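Local coordinates for putative periplasmic or exported protein (Salmonella enterica subsp. enterica serovar Typhimurium, PDB 4GQZ), which probably binds copper in the bacterial periplasm and contributes to copper resistance, and is built as a V-shaped dimer, at residues B[31-36]-B[114-119]; B[93-98]-B[132-137]; B[126-131]-B[143-148]. One frame throughout, in Å; residues are numbered along the deposited sequence.

Interaction 1. Residues B[31-36]-B[114-119]; sequences PQSRPL and SYRNGF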
ATOM      1  N   PRO B  31     -10.354  -5.565  18.967  1.00 29.00           N
ATOM      2  CA  PRO B  31     -11.477  -6.054  19.773  1.00 30.91           C
ATOM      3  C   PRO B  31     -11.705  -5.201  21.015  1.00 32.13           C
ATOM      4  O   PRO B  31     -11.684  -5.727  22.130  1.00 35.14           O
ATOM      5  CB  PRO B  31     -11.006  -7.443  20.195  1.00 31.42           C
ATOM      6  CG  PRO B  31      -9.521  -7.285  20.328  1.00 31.65           C
ATOM      7  CD  PRO B  31      -9.121  -6.337  19.213  1.00 30.26           C
ATOM      8  N   GLN B  32     -11.902  -3.905  20.823  1.00 30.30           N
ATOM      9  CA  GLN B  32     -12.274  -3.013  21.916  1.00 34.16           C
ATOM     10  C   GLN B  32     -13.560  -2.305  21.541  1.00 33.08           C
ATOM     11  O   GLN B  32     -13.857  -2.131  20.354  1.00 29.69           O
ATOM     12  CB  GLN B  32     -11.215  -1.937  22.131  1.00 32.51           C
ATOM     13  CG  GLN B  32      -9.832  -2.417  22.501  1.00 35.63           C
ATOM     14  CD  GLN B  32      -8.825  -1.303  22.339  1.00 37.05           C
ATOM     15  OE1 GLN B  32      -9.205  -0.150  22.126  1.00 38.33           O
ATOM     16  NE2 GLN B  32      -7.541  -1.633  22.422  1.00 41.42           N
ATOM     17  N   SER B  33     -14.314  -1.879  22.548  1.00 33.46           N
ATOM     18  CA  SER B  33     -15.471  -1.033  22.300  1.00 31.40           C
ATOM     19  C   SER B  33     -14.976   0.303  21.771  1.00 27.85           C
ATOM     20  O   SER B  33     -13.829   0.696  22.010  1.00 26.67           O
ATOM     21  CB  SER B  33     -16.291  -0.848  23.581  1.00 34.22           C
ATOM     22  OG  SER B  33     -15.536  -1.223  24.721  1.00 38.52           O
ATOM     23  N   ARG B  34     -15.822   0.992  21.021  1.00 25.46           N
ATOM     24  CA  ARG B  34     -15.462   2.311  20.529  1.00 25.40           C
ATOM     25  C   ARG B  34     -15.974   3.354  21.536  1.00 25.79           C
ATOM     26  O   ARG B  34     -16.971   3.116  22.227  1.00 25.75           O
ATOM     27  CB  ARG B  34     -16.044   2.541  19.128  1.00 24.94           C
ATOM     28  CG  ARG B  34     -15.695   1.450  18.086  1.00 25.05           C
ATOM     29  CD  ARG B  34     -14.211   1.115  18.124  1.00 25.28           C
ATOM     30  NE  ARG B  34     -13.637   0.630  16.858  1.00 22.41           N
ATOM     31  CZ  ARG B  34     -13.160  -0.598  16.676  1.00 23.23           C
ATOM     32  NH1 ARG B  34     -13.209  -1.486  17.663  1.00 22.60           N
ATOM     33  NH2 ARG B  34     -12.614  -0.934  15.508  1.00 23.65           N
ATOM     34  N   PRO B  35     -15.299   4.511  21.631  1.00 25.23           N
ATOM     35  CA  PRO B  35     -14.128   4.946  20.849  1.00 25.75           C
ATOM     36  C   PRO B  35     -12.802   4.323  21.269  1.00 26.28           C
ATOM     37  O   PRO B  35     -12.631   3.910  22.418  1.00 26.23           O
ATOM     38  CB  PRO B  35     -14.064   6.449  21.129  1.00 27.15           C
ATOM     39  CG  PRO B  35     -14.652   6.588  22.515  1.00 25.38           C
ATOM     40  CD  PRO B  35     -15.771   5.566  22.551  1.00 26.34           C
ATOM     41  N   LEU B  36     -11.868   4.275  20.318  1.00 27.13           N
ATOM     42  CA  LEU B  36     -10.478   3.921  20.586  1.00 28.56           C
ATOM     43  C   LEU B  36      -9.787   5.132  21.211  1.00 26.00           C
ATOM     44  O   LEU B  36     -10.351   6.226  21.197  1.00 27.86           O
ATOM     45  CB  LEU B  36      -9.801   3.543  19.268  1.00 28.45           C
ATOM     46  CG  LEU B  36      -9.625   2.064  18.931  1.00 28.19           C
ATOM     47  CD1 LEU B  36     -10.785   1.221  19.394  1.00 27.10           C
ATOM     48  CD2 LEU B  36      -9.392   1.891  17.438  1.00 27.43           C
ATOM     49  N   SER B 114     -17.648 -10.757  10.951  1.00 23.67           N
ATOM     50  CA  SER B 114     -17.633  -9.326  11.287  1.00 22.12           C
ATOM     51  C   SER B 114     -16.784  -9.106  12.527  1.00 21.87           C
ATOM     52  O   SER B 114     -16.637 -10.010  13.350  1.00 23.07           O
ATOM     53  CB  SER B 114     -19.046  -8.785  11.513  1.00 23.32           C
ATOM     54  OG  SER B 114     -19.688  -9.473  12.579  1.00 23.12           O
ATOM     55  N   TYR B 115     -16.217  -7.913  12.666  1.00 20.88           N
ATOM     56  CA  TYR B 115     -15.331  -7.627  13.800  1.00 21.05           C
ATOM     57  C   TYR B 115     -16.139  -7.147  14.999  1.00 22.59           C
ATOM     58  O   TYR B 115     -17.375  -7.076  14.940  1.00 22.21           O
ATOM     59  CB  TYR B 115     -14.282  -6.572  13.428  1.00 20.54           C
ATOM     60  CG  TYR B 115     -13.726  -6.745  12.030  1.00 20.45           C
ATOM     61  CD1 TYR B 115     -13.453  -8.007  11.524  1.00 19.94           C
ATOM     62  CD2 TYR B 115     -13.505  -5.643  11.210  1.00 19.74           C
ATOM     63  CE1 TYR B 115     -12.968  -8.177  10.238  1.00 22.32           C
ATOM     64  CE2 TYR B 115     -13.018  -5.800   9.918  1.00 20.34           C
ATOM     65  CZ  TYR B 115     -12.749  -7.072   9.442  1.00 22.19           C
ATOM     66  OH  TYR B 115     -12.258  -7.255   8.159  1.00 21.71           O
ATOM     67  N   ARG B 116     -15.427  -6.815  16.073  1.00 21.96           N
ATOM     68  CA  ARG B 116     -16.014  -6.309  17.311  1.00 23.63           C
ATOM     69  C   ARG B 116     -16.836  -5.050  17.031  1.00 22.27           C
ATOM     70  O   ARG B 116     -17.849  -4.797  17.692  1.00 19.77           O
ATOM     71  CB  ARG B 116     -14.893  -6.024  18.323  1.00 26.40           C
ATOM     72  CG  ARG B 116     -15.331  -5.292  19.603  1.00 27.91           C
ATOM     73  CD  ARG B 116     -16.403  -6.075  20.335  1.00 32.42           C
ATOM     74  NE  ARG B 116     -17.386  -5.172  20.932  1.00 36.75           N
ATOM     75  CZ  ARG B 116     -17.215  -4.563  22.099  1.00 37.22           C
ATOM     76  NH1 ARG B 116     -16.097  -4.771  22.791  1.00 37.65           N
ATOM     77  NH2 ARG B 116     -18.157  -3.747  22.574  1.00 38.11           N
ATOM     78  N   ASN B 117     -16.411  -4.278  16.031  1.00 19.93           N
ATOM     79  CA  ASN B 117     -17.115  -3.055  15.672  1.00 19.38           C
ATOM     80  C   ASN B 117     -18.277  -3.269  14.693  1.00 19.20           C
ATOM     81  O   ASN B 117     -18.878  -2.306  14.227  1.00 17.91           O
ATOM     82  CB  ASN B 117     -16.141  -1.986  15.149  1.00 19.01           C
ATOM     83  CG  ASN B 117     -15.548  -2.331  13.771  1.00 18.91           C
ATOM     84  OD1 ASN B 117     -15.749  -3.424  13.255  1.00 18.49           O
ATOM     85  ND2 ASN B 117     -14.809  -1.390  13.186  1.00 19.48           N
ATOM     86  N   GLY B 118     -18.578  -4.526  14.378  1.00 19.31           N
ATOM     87  CA  GLY B 118     -19.686  -4.840  13.486  1.00 19.31           C
ATOM     88  C   GLY B 118     -19.403  -4.695  11.998  1.00 19.42           C
ATOM     89  O   GLY B 118     -20.306  -4.880  11.161  1.00 17.86           O
ATOM     90  N   PHE B 119     -18.154  -4.374  11.651  1.00 19.18           N
ATOM     91  CA  PHE B 119     -17.802  -4.214  10.237  1.00 18.67           C
ATOM     92  C   PHE B 119     -17.042  -5.415   9.677  1.00 20.16           C
ATOM     93  O   PHE B 119     -16.519  -6.250  10.427  1.00 20.07           O
ATOM     94  CB  PHE B 119     -16.975  -2.940  10.032  1.00 18.64           C
ATOM     95  CG  PHE B 119     -17.786  -1.677  10.049  1.00 18.61           C
ATOM     96  CD1 PHE B 119     -18.194  -1.101  11.263  1.00 19.48           C
ATOM     97  CD2 PHE B 119     -18.131  -1.047   8.856  1.00 16.93           C
ATOM     98  CE1 PHE B 119     -18.942   0.079  11.288  1.00 18.69           C
ATOM     99  CE2 PHE B 119     -18.879   0.137   8.866  1.00 18.36           C
ATOM    100  CZ  PHE B 119     -19.290   0.702  10.093  1.00 19.16           C
TER
HETATM  101  O   HOH W   1     -14.488  -7.444  22.870  1.00 37.87           O
HETATM  102  O   HOH W   2     -15.072   1.619  14.259  1.00 20.72           O
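R116 and N117, at the two central positions of a type I beta turn running from Y115 to G118, reach across to the loop 31-36. Y115 opens the turn: its O accepts from G118 N, and its N donates to F119 O, so the presenting loop is closed on itself. In R116, CG stands anti to the backbone N (chi1 171°), and CB rests against P31 CA at 3.7 Å. Bends further out bring one face of the guanidinium over S33 CA, R116 NH2 lying 3.6 Å from S33 CB, and the O of Q32 stands off one face. A long, flexible arginine suits this exposed seam, since its CB and CG lie along the P31-Q32 backbone while its head stays wet: a water accepts from R116 NH1 and donates weakly to P31 O. N117 CB sits 3.6 Å from R34 CZ, over the centre of the guanidinium, with amide and guanidinium planes 40° apart. N117 ND2 and R34 NH2 are both donors and merely neighbours; ND2 donates to D28 OD1 and to a second water, which also accepts weakly from R34 NE. The R34 guanidinium is kept in place by R34 NH1, which donates to Q32 O at 2.8 Å in its own plane, and by R34 NH2, which donates to L83 O. G118 has phi 80°, a conformation that a residue without a side chain adopts easily. Finally F119 N donates to N117 OD1 at 3.0 Å, from above the carbonyl plane. Asparagine, with a short side chain carrying both acceptor and donor, thus closes an Asx turn overlapping the type I beta turn.

Interaction 2. Residues B[93-98]-B[132-137]; sequences KPFTVK and LEVSYN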
ATOM      1  N   LYS B  93     -20.287 -11.827  13.946  1.00 25.76           N
ATOM      2  CA  LYS B  93     -21.254 -12.700  13.301  1.00 27.12           C
ATOM      3  C   LYS B  93     -20.620 -13.267  12.044  1.00 26.13           C
ATOM      4  O   LYS B  93     -19.805 -12.608  11.427  1.00 25.75           O
ATOM      5  CB  LYS B  93     -22.537 -11.927  12.954  1.00 26.86           C
ATOM      6  CG  LYS B  93     -23.406 -11.532  14.169  1.00 29.13           C
ATOM      7  CD  LYS B  93     -23.925 -12.764  14.891  1.00 32.68           C
ATOM      8  CE  LYS B  93     -24.885 -12.422  16.039  1.00 34.77           C
ATOM      9  NZ  LYS B  93     -26.176 -11.879  15.536  1.00 35.15           N
ATOM     10  N   PRO B  94     -20.981 -14.501  11.671  1.00 27.32           N
ATOM     11  CA  PRO B  94     -20.434 -15.072  10.439  1.00 27.84           C
ATOM     12  C   PRO B  94     -21.252 -14.629   9.244  1.00 25.58           C
ATOM     13  O   PRO B  94     -22.476 -14.707   9.282  1.00 27.46           O
ATOM     14  CB  PRO B  94     -20.592 -16.579  10.661  1.00 29.59           C
ATOM     15  CG  PRO B  94     -21.800 -16.703  11.536  1.00 28.93           C
ATOM     16  CD  PRO B  94     -21.776 -15.480  12.435  1.00 28.80           C
ATOM     17  N   PHE B  95     -20.591 -14.160   8.196  1.00 24.49           N
ATOM     18  CA  PHE B  95     -21.303 -13.767   6.986  1.00 25.05           C
ATOM     19  C   PHE B  95     -20.728 -14.483   5.767  1.00 27.39           C
ATOM     20  O   PHE B  95     -19.577 -14.914   5.783  1.00 28.10           O
ATOM     21  CB  PHE B  95     -21.200 -12.252   6.774  1.00 24.88           C
ATOM     22  CG  PHE B  95     -21.912 -11.440   7.819  1.00 23.98           C
ATOM     23  CD1 PHE B  95     -23.261 -11.146   7.688  1.00 25.33           C
ATOM     24  CD2 PHE B  95     -21.230 -10.967   8.936  1.00 24.73           C
ATOM     25  CE1 PHE B  95     -23.919 -10.395   8.662  1.00 24.71           C
ATOM     26  CE2 PHE B  95     -21.869 -10.215   9.903  1.00 23.82           C
ATOM     27  CZ  PHE B  95     -23.220  -9.929   9.774  1.00 25.17           C
ATOM     28  N   THR B  96     -21.534 -14.626   4.722  1.00 24.97           N
ATOM     29  CA  THR B  96     -21.004 -15.006   3.419  1.00 27.39           C
ATOM     30  C   THR B  96     -20.917 -13.751   2.548  1.00 25.63           C
ATOM     31  O   THR B  96     -21.894 -13.010   2.408  1.00 24.90           O
ATOM     32  CB  THR B  96     -21.871 -16.077   2.740  1.00 29.97           C
ATOM     33  OG1 THR B  96     -21.861 -17.265   3.542  1.00 31.98           O
ATOM     34  CG2 THR B  96     -21.313 -16.419   1.374  1.00 31.17           C
ATOM     35  N   VAL B  97     -19.744 -13.507   1.975  1.00 23.01           N
ATOM     36  CA  VAL B  97     -19.483 -12.246   1.287  1.00 22.15           C
ATOM     37  C   VAL B  97     -19.091 -12.506  -0.166  1.00 23.12           C
ATOM     38  O   VAL B  97     -18.172 -13.289  -0.430  1.00 24.07           O
ATOM     39  CB  VAL B  97     -18.346 -11.470   1.994  1.00 22.44           C
ATOM     40  CG1 VAL B  97     -17.990 -10.182   1.230  1.00 21.42           C
ATOM     41  CG2 VAL B  97     -18.730 -11.155   3.459  1.00 24.02           C
ATOM     42  N   LYS B  98     -19.788 -11.868  -1.104  1.00 20.25           N
ATOM     43  CA  LYS B  98     -19.420 -11.992  -2.512  1.00 21.46           C
ATOM     44  C   LYS B  98     -19.289 -10.636  -3.173  1.00 21.11           C
ATOM     45  O   LYS B  98     -20.200  -9.814  -3.097  1.00 20.58           O
ATOM     46  CB  LYS B  98     -20.439 -12.831  -3.294  1.00 23.16           C
ATOM     47  CG  LYS B  98     -20.021 -13.043  -4.752  1.00 22.92           C
ATOM     48  CD  LYS B  98     -20.896 -14.071  -5.483  1.00 27.83           C
ATOM     49  CE  LYS B  98     -22.319 -13.587  -5.646  1.00 27.25           C
ATOM     50  NZ  LYS B  98     -23.167 -14.656  -6.242  1.00 30.92           N
ATOM     51  N   LEU B 132     -21.721  -5.824  -4.213  1.00 18.51           N
ATOM     52  CA  LEU B 132     -21.397  -6.602  -3.023  1.00 19.67           C
ATOM     53  C   LEU B 132     -22.678  -7.290  -2.561  1.00 20.56           C
ATOM     54  O   LEU B 132     -23.727  -6.646  -2.469  1.00 21.76           O
ATOM     55  CB  LEU B 132     -20.888  -5.688  -1.904  1.00 18.10           C
ATOM     56  CG  LEU B 132     -20.933  -6.316  -0.504  1.00 22.37           C
ATOM     57  CD1 LEU B 132     -19.919  -7.431  -0.384  1.00 23.04           C
ATOM     58  CD2 LEU B 132     -20.732  -5.294   0.604  1.00 23.44           C
ATOM     59  N   GLU B 133     -22.609  -8.592  -2.297  1.00 20.10           N
ATOM     60  CA  GLU B 133     -23.745  -9.287  -1.697  1.00 21.97           C
ATOM     61  C   GLU B 133     -23.289  -9.901  -0.402  1.00 22.02           C
ATOM     62  O   GLU B 133     -22.178 -10.431  -0.312  1.00 21.81           O
ATOM     63  CB  GLU B 133     -24.318 -10.373  -2.611  1.00 24.66           C
ATOM     64  CG  GLU B 133     -25.537 -11.076  -1.988  1.00 25.69           C
ATOM     65  CD  GLU B 133     -26.066 -12.232  -2.825  1.00 31.41           C
ATOM     66  OE1 GLU B 133     -25.461 -12.533  -3.873  1.00 32.52           O
ATOM     67  OE2 GLU B 133     -27.088 -12.838  -2.423  1.00 34.85           O
ATOM     68  N   VAL B 134     -24.134  -9.800   0.618  1.00 22.36           N
ATOM     69  CA  VAL B 134     -23.829 -10.359   1.920  1.00 21.30           C
ATOM     70  C   VAL B 134     -24.992 -11.262   2.305  1.00 22.92           C
ATOM     71  O   VAL B 134     -26.145 -10.987   1.953  1.00 22.96           O
ATOM     72  CB  VAL B 134     -23.633  -9.237   2.971  1.00 21.83           C
ATOM     73  CG1 VAL B 134     -23.380  -9.825   4.350  1.00 25.26           C
ATOM     74  CG2 VAL B 134     -22.480  -8.351   2.566  1.00 22.98           C
ATOM     75  N   SER B 135     -24.702 -12.370   2.975  1.00 23.12           N
ATOM     76  CA  SER B 135     -25.787 -13.241   3.401  1.00 23.31           C
ATOM     77  C   SER B 135     -25.538 -13.776   4.805  1.00 25.51           C
ATOM     78  O   SER B 135     -24.393 -14.032   5.189  1.00 25.65           O
ATOM     79  CB  SER B 135     -26.031 -14.365   2.385  1.00 27.52           C
ATOM     80  OG  SER B 135     -25.171 -15.459   2.613  1.00 32.75           O
ATOM     81  N   TYR B 136     -26.615 -13.911   5.574  1.00 26.68           N
ATOM     82  CA  TYR B 136     -26.545 -14.342   6.971  1.00 27.87           C
ATOM     83  C   TYR B 136     -27.824 -15.085   7.325  1.00 26.86           C
ATOM     84  O   TYR B 136     -28.904 -14.535   7.160  1.00 25.95           O
ATOM     85  CB  TYR B 136     -26.401 -13.121   7.879  1.00 28.05           C
ATOM     86  CG  TYR B 136     -26.560 -13.412   9.355  1.00 29.10           C
ATOM     87  CD1 TYR B 136     -25.555 -14.062  10.064  1.00 29.79           C
ATOM     88  CD2 TYR B 136     -27.712 -13.034  10.042  1.00 30.12           C
ATOM     89  CE1 TYR B 136     -25.689 -14.328  11.416  1.00 31.51           C
ATOM     90  CE2 TYR B 136     -27.856 -13.291  11.395  1.00 30.72           C
ATOM     91  CZ  TYR B 136     -26.840 -13.938  12.075  1.00 33.21           C
ATOM     92  OH  TYR B 136     -26.975 -14.199  13.420  1.00 35.96           O
ATOM     93  N   ASN B 137     -27.691 -16.334   7.776  1.00 30.09           N
ATOM     94  CA  ASN B 137     -28.815 -17.142   8.273  1.00 32.60           C
ATOM     95  C   ASN B 137     -30.084 -17.035   7.408  1.00 32.15           C
ATOM     96  O   ASN B 137     -31.166 -16.680   7.880  1.00 34.10           O
ATOM     97  CB  ASN B 137     -29.078 -16.823   9.760  1.00 32.25           C
ATOM     98  CG  ASN B 137     -30.191 -17.674  10.370  1.00 37.57           C
ATOM     99  OD1 ASN B 137     -30.040 -18.883  10.563  1.00 41.22           O
ATOM    100  ND2 ASN B 137     -31.315 -17.032  10.691  1.00 38.18           N
TER
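Y136 lies against K93, P94 and F95 at one end of an antiparallel strand pair, and its side chain can be followed outward atom by atom. CB packs on F95 CD1 at 3.7 Å. With CG anti to the backbone N (chi1 170°), the ring is sent along the partner strand toward its beginning, and CG still lies near F95 CE1. The two rings meet obliquely, centroids 5.5 Å apart and planes at 43°. CD1 comes next, 3.2 Å from P94 O, which lies in the ring plane at the edge, where the ring's C-H bonds point. CE1 touches P94 CD, and the hydroxyl OH accepts from K93 NZ at 3.2 Å. Tyrosine suits this place because its ring packs against F95 and P94 while its hydroxyl reaches a lysine amine.

Further along, the backbones are laced by two hydrogen-bonded pairs, T96 with S135 and K98 with E133; the N of E133 reaches K98 O at 2.8 Å. Between them V97 and V134 form a non-hydrogen-bonded pair. Their branched side chains, good formers of extended backbone, turn to the buried face, where V134 CG1 meets F95 CD1 at 3.6 Å and V97 CG1 meets L132 CD1. The other face is polar: S135 OG lies 3.4 Å from T96 CB, T96 OG1 bonds instead to E111, and K98 NZ makes a long salt bridge to E133 OE1.

Strand 94-101 is flanked on its other side by strand 111-113, F95 bonding to M112 and V97 to K110 just before it, and strand 129-136 by strand 139-146. Strand 63-68 of another sheet covers the apolar face, its F68 packing on V97, L132 and V134.

Interaction 3. Residues B[126-131]-B[143-148]; sequences RNMEGT and HAIATS
T147 has OG1 set between its backbone N and carbonyl carbon (chi1 55°), and M128, a selenomethionine, places CG in the same way (chi1 58°), which brings the two side chains together. T147 OG1 accepts from the backbone N of M128 at 2.9 Å, in a nearly straight bond, and also touches M128 CG at 3.0 Å, a close fit. The same hydroxyl is hydrogen-bonded to P125 O. Threonine suits this buried spot: its oxygen serves two backbone groups while its methyl lies near M128 CG. The T147 carbonyl is used as well. N127 N reaches its O at 2.8 Å from well above the carbonyl plane, and a water bridges that O to R126 NH1, whose guanidinium is also bound to S44 and G61.

Beyond M128 the pairing becomes regular. G130 and I145 form a hydrogen-bonded pair, G130 N to I145 O and I145 N to G130 O both 2.9 Å, between the non-hydrogen-bonded pairs E129 with A146 and T131 with A144. G130, having no side chain, leaves room for the M128 methyl, which curls back over this position; M128 CE stands 4.2 Å from I145 CD1. I145 also packs on L66, V99 and L155, an apolar setting that fits a branched hydrocarbon. On the other face, A144 and A146 offer only methyls, and the CA atoms of E129 and A146 are 4.3 Å apart, as befits a non-hydrogen-bonded pair. H143 ND1 donates to A144 O in the plane of its ring, while NE2 bonds to E157. The whole is the open end of a beta hairpin, strands 129-136 and 139-146, where the threonine hydroxyl prolongs the backbone ladder into the flanking loops.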
ATOM      1  N   ARG B 126      -8.696  -1.079  -7.585  1.00 18.44           N
ATOM      2  CA  ARG B 126      -9.176   0.291  -7.741  1.00 19.04           C
ATOM      3  C   ARG B 126      -9.870   0.492  -9.085  1.00 20.77           C
ATOM      4  O   ARG B 126      -9.632  -0.257 -10.029  1.00 19.19           O
ATOM      5  CB  ARG B 126      -8.004   1.274  -7.601  1.00 18.89           C
ATOM      6  CG  ARG B 126      -7.449   1.332  -6.192  1.00 17.41           C
ATOM      7  CD  ARG B 126      -6.294   2.323  -6.058  1.00 18.68           C
ATOM      8  NE  ARG B 126      -5.867   2.444  -4.665  1.00 17.74           N
ATOM      9  CZ  ARG B 126      -6.517   3.138  -3.735  1.00 18.29           C
ATOM     10  NH1 ARG B 126      -7.646   3.777  -4.024  1.00 18.44           N
ATOM     11  NH2 ARG B 126      -6.037   3.201  -2.503  1.00 20.04           N
ATOM     12  N   ASN B 127     -10.733   1.498  -9.155  1.00 20.54           N
ATOM     13  CA  ASN B 127     -11.425   1.856 -10.391  1.00 23.71           C
ATOM     14  C   ASN B 127     -12.275   0.745 -10.985  1.00 24.11           C
ATOM     15  O   ASN B 127     -12.384   0.627 -12.203  1.00 23.06           O
ATOM     16  CB  ASN B 127     -10.433   2.397 -11.427  1.00 24.27           C
ATOM     17  CG  ASN B 127      -9.769   3.673 -10.960  1.00 24.52           C
ATOM     18  OD1 ASN B 127     -10.445   4.623 -10.571  1.00 26.41           O
ATOM     19  ND2 ASN B 127      -8.449   3.695 -10.970  1.00 26.11           N
HETATM   20  N   MSE B 128     -12.880  -0.069 -10.129  1.00 22.25           N
HETATM   21  CA  MSE B 128     -13.876  -1.018 -10.610  1.00 24.89           C
HETATM   22  C   MSE B 128     -15.260  -0.549 -10.182  1.00 23.41           C
HETATM   23  O   MSE B 128     -15.392   0.322  -9.320  1.00 21.73           O
HETATM   24  CB  MSE B 128     -13.608  -2.439 -10.092  1.00 26.74           C
HETATM   25  CG  MSE B 128     -13.581  -2.563  -8.577  1.00 26.96           C
HETATM   26 SE   MSE B 128     -14.273  -4.279  -7.864  1.00 52.13          SE
HETATM   27  CE  MSE B 128     -16.170  -3.971  -8.160  1.00 25.39           C
ATOM     28  N   GLU B 129     -16.281  -1.110 -10.821  1.00 23.32           N
ATOM     29  CA  GLU B 129     -17.668  -0.935 -10.425  1.00 24.57           C
ATOM     30  C   GLU B 129     -18.219  -2.346 -10.278  1.00 24.32           C
ATOM     31  O   GLU B 129     -17.803  -3.258 -11.002  1.00 24.47           O
ATOM     32  CB  GLU B 129     -18.452  -0.205 -11.521  1.00 26.28           C
ATOM     33  CG  GLU B 129     -17.781   1.045 -12.044  1.00 30.68           C
ATOM     34  CD  GLU B 129     -18.609   1.755 -13.100  1.00 34.66           C
ATOM     35  OE1 GLU B 129     -18.833   2.981 -12.954  1.00 38.48           O
ATOM     36  OE2 GLU B 129     -19.026   1.093 -14.076  1.00 37.19           O
ATOM     37  N   GLY B 130     -19.137  -2.555  -9.345  1.00 22.53           N
ATOM     38  CA  GLY B 130     -19.689  -3.888  -9.203  1.00 23.21           C
ATOM     39  C   GLY B 130     -20.762  -3.987  -8.149  1.00 22.01           C
ATOM     40  O   GLY B 130     -21.485  -3.018  -7.876  1.00 21.73           O
ATOM     41  N   THR B 131     -20.864  -5.169  -7.553  1.00 20.60           N
ATOM     42  CA  THR B 131     -21.916  -5.436  -6.582  1.00 20.64           C
ATOM     43  C   THR B 131     -21.330  -6.204  -5.423  1.00 21.17           C
ATOM     44  O   THR B 131     -20.529  -7.119  -5.619  1.00 19.29           O
ATOM     45  CB  THR B 131     -23.068  -6.261  -7.198  1.00 22.20           C
ATOM     46  OG1 THR B 131     -23.628  -5.547  -8.305  1.00 25.97           O
ATOM     47  CG2 THR B 131     -24.183  -6.524  -6.167  1.00 21.82           C
ATOM     48  N   HIS B 143     -25.656  -4.378  -2.727  1.00 21.60           N
ATOM     49  CA  HIS B 143     -25.542  -2.964  -3.027  1.00 21.73           C
ATOM     50  C   HIS B 143     -24.486  -2.743  -4.079  1.00 20.99           C
ATOM     51  O   HIS B 143     -23.491  -3.457  -4.130  1.00 19.17           O
ATOM     52  CB  HIS B 143     -25.152  -2.211  -1.757  1.00 22.51           C
ATOM     53  CG  HIS B 143     -25.539  -0.767  -1.764  1.00 23.03           C
ATOM     54  ND1 HIS B 143     -24.843   0.186  -2.476  1.00 23.39           N
ATOM     55  CD2 HIS B 143     -26.533  -0.109  -1.123  1.00 25.43           C
ATOM     56  CE1 HIS B 143     -25.399   1.370  -2.279  1.00 25.51           C
ATOM     57  NE2 HIS B 143     -26.423   1.220  -1.460  1.00 25.52           N
ATOM     58  N   ALA B 144     -24.713  -1.756  -4.933  1.00 19.23           N
ATOM     59  CA  ALA B 144     -23.746  -1.397  -5.938  1.00 20.81           C
ATOM     60  C   ALA B 144     -22.552  -0.809  -5.210  1.00 20.23           C
ATOM     61  O   ALA B 144     -22.712  -0.125  -4.198  1.00 20.79           O
ATOM     62  CB  ALA B 144     -24.353  -0.374  -6.889  1.00 22.60           C
ATOM     63  N   ILE B 145     -21.352  -1.098  -5.693  1.00 21.01           N
ATOM     64  CA  ILE B 145     -20.170  -0.491  -5.117  1.00 21.06           C
ATOM     65  C   ILE B 145     -19.265   0.006  -6.232  1.00 22.76           C
ATOM     66  O   ILE B 145     -19.396  -0.397  -7.398  1.00 19.89           O
ATOM     67  CB  ILE B 145     -19.386  -1.475  -4.223  1.00 20.24           C
ATOM     68  CG1 ILE B 145     -18.868  -2.656  -5.044  1.00 22.72           C
ATOM     69  CG2 ILE B 145     -20.234  -1.927  -3.029  1.00 21.46           C
ATOM     70  CD1 ILE B 145     -17.776  -3.452  -4.341  1.00 21.61           C
ATOM     71  N   ALA B 146     -18.349   0.896  -5.878  1.00 18.89           N
ATOM     72  CA  ALA B 146     -17.335   1.335  -6.832  1.00 19.91           C
ATOM     73  C   ALA B 146     -16.078   1.686  -6.058  1.00 20.50           C
ATOM     74  O   ALA B 146     -16.149   1.970  -4.869  1.00 19.23           O
ATOM     75  CB  ALA B 146     -17.830   2.521  -7.643  1.00 22.10           C
ATOM     76  N   THR B 147     -14.926   1.644  -6.720  1.00 19.87           N
ATOM     77  CA  THR B 147     -13.658   1.864  -6.024  1.00 20.84           C
ATOM     78  C   THR B 147     -12.805   2.933  -6.714  1.00 21.47           C
ATOM     79  O   THR B 147     -11.571   2.817  -6.823  1.00 19.03           O
ATOM     80  CB  THR B 147     -12.860   0.555  -5.894  1.00 19.65           C
ATOM     81  OG1 THR B 147     -12.684  -0.011  -7.189  1.00 20.63           O
ATOM     82  CG2 THR B 147     -13.604  -0.454  -5.019  1.00 18.81           C
ATOM     83  N   SER B 148     -13.473   3.971  -7.199  1.00 22.39           N
ATOM     84  CA  SER B 148     -12.766   5.101  -7.781  1.00 25.20           C
ATOM     85  C   SER B 148     -12.295   6.027  -6.659  1.00 24.66           C
ATOM     86  O   SER B 148     -12.610   5.801  -5.490  1.00 22.99           O
ATOM     87  CB  SER B 148     -13.676   5.850  -8.745  1.00 25.91           C
ATOM     88  OG  SER B 148     -14.523   6.726  -8.028  1.00 31.55           O
TER
HETATM   89  O   HOH W   3      -9.230   4.374  -6.247  1.00 20.90           O

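Interactions 2 and 3 belong to one antiparallel sheet and share strand 129-136, which pairs with strand 94-101 in the first and strand 139-146 in the second. Their centres lie about 18 Å apart, and they meet where L132 N approaches H143 O. Interaction 1 is a loop contact, its centre about 18 Å from that of interaction 2, which it touches through S114 OG and K93 N; from interaction 3 it is about 12 Å away at the nearest atoms, across the chain's centre. Along the chain interaction 2 alternates with both others, whereas interaction 1 closes before interaction 3 opens. The C-terminal sheet is thereby connected to the loop following helix 20-28, in the N-terminal part of the chain.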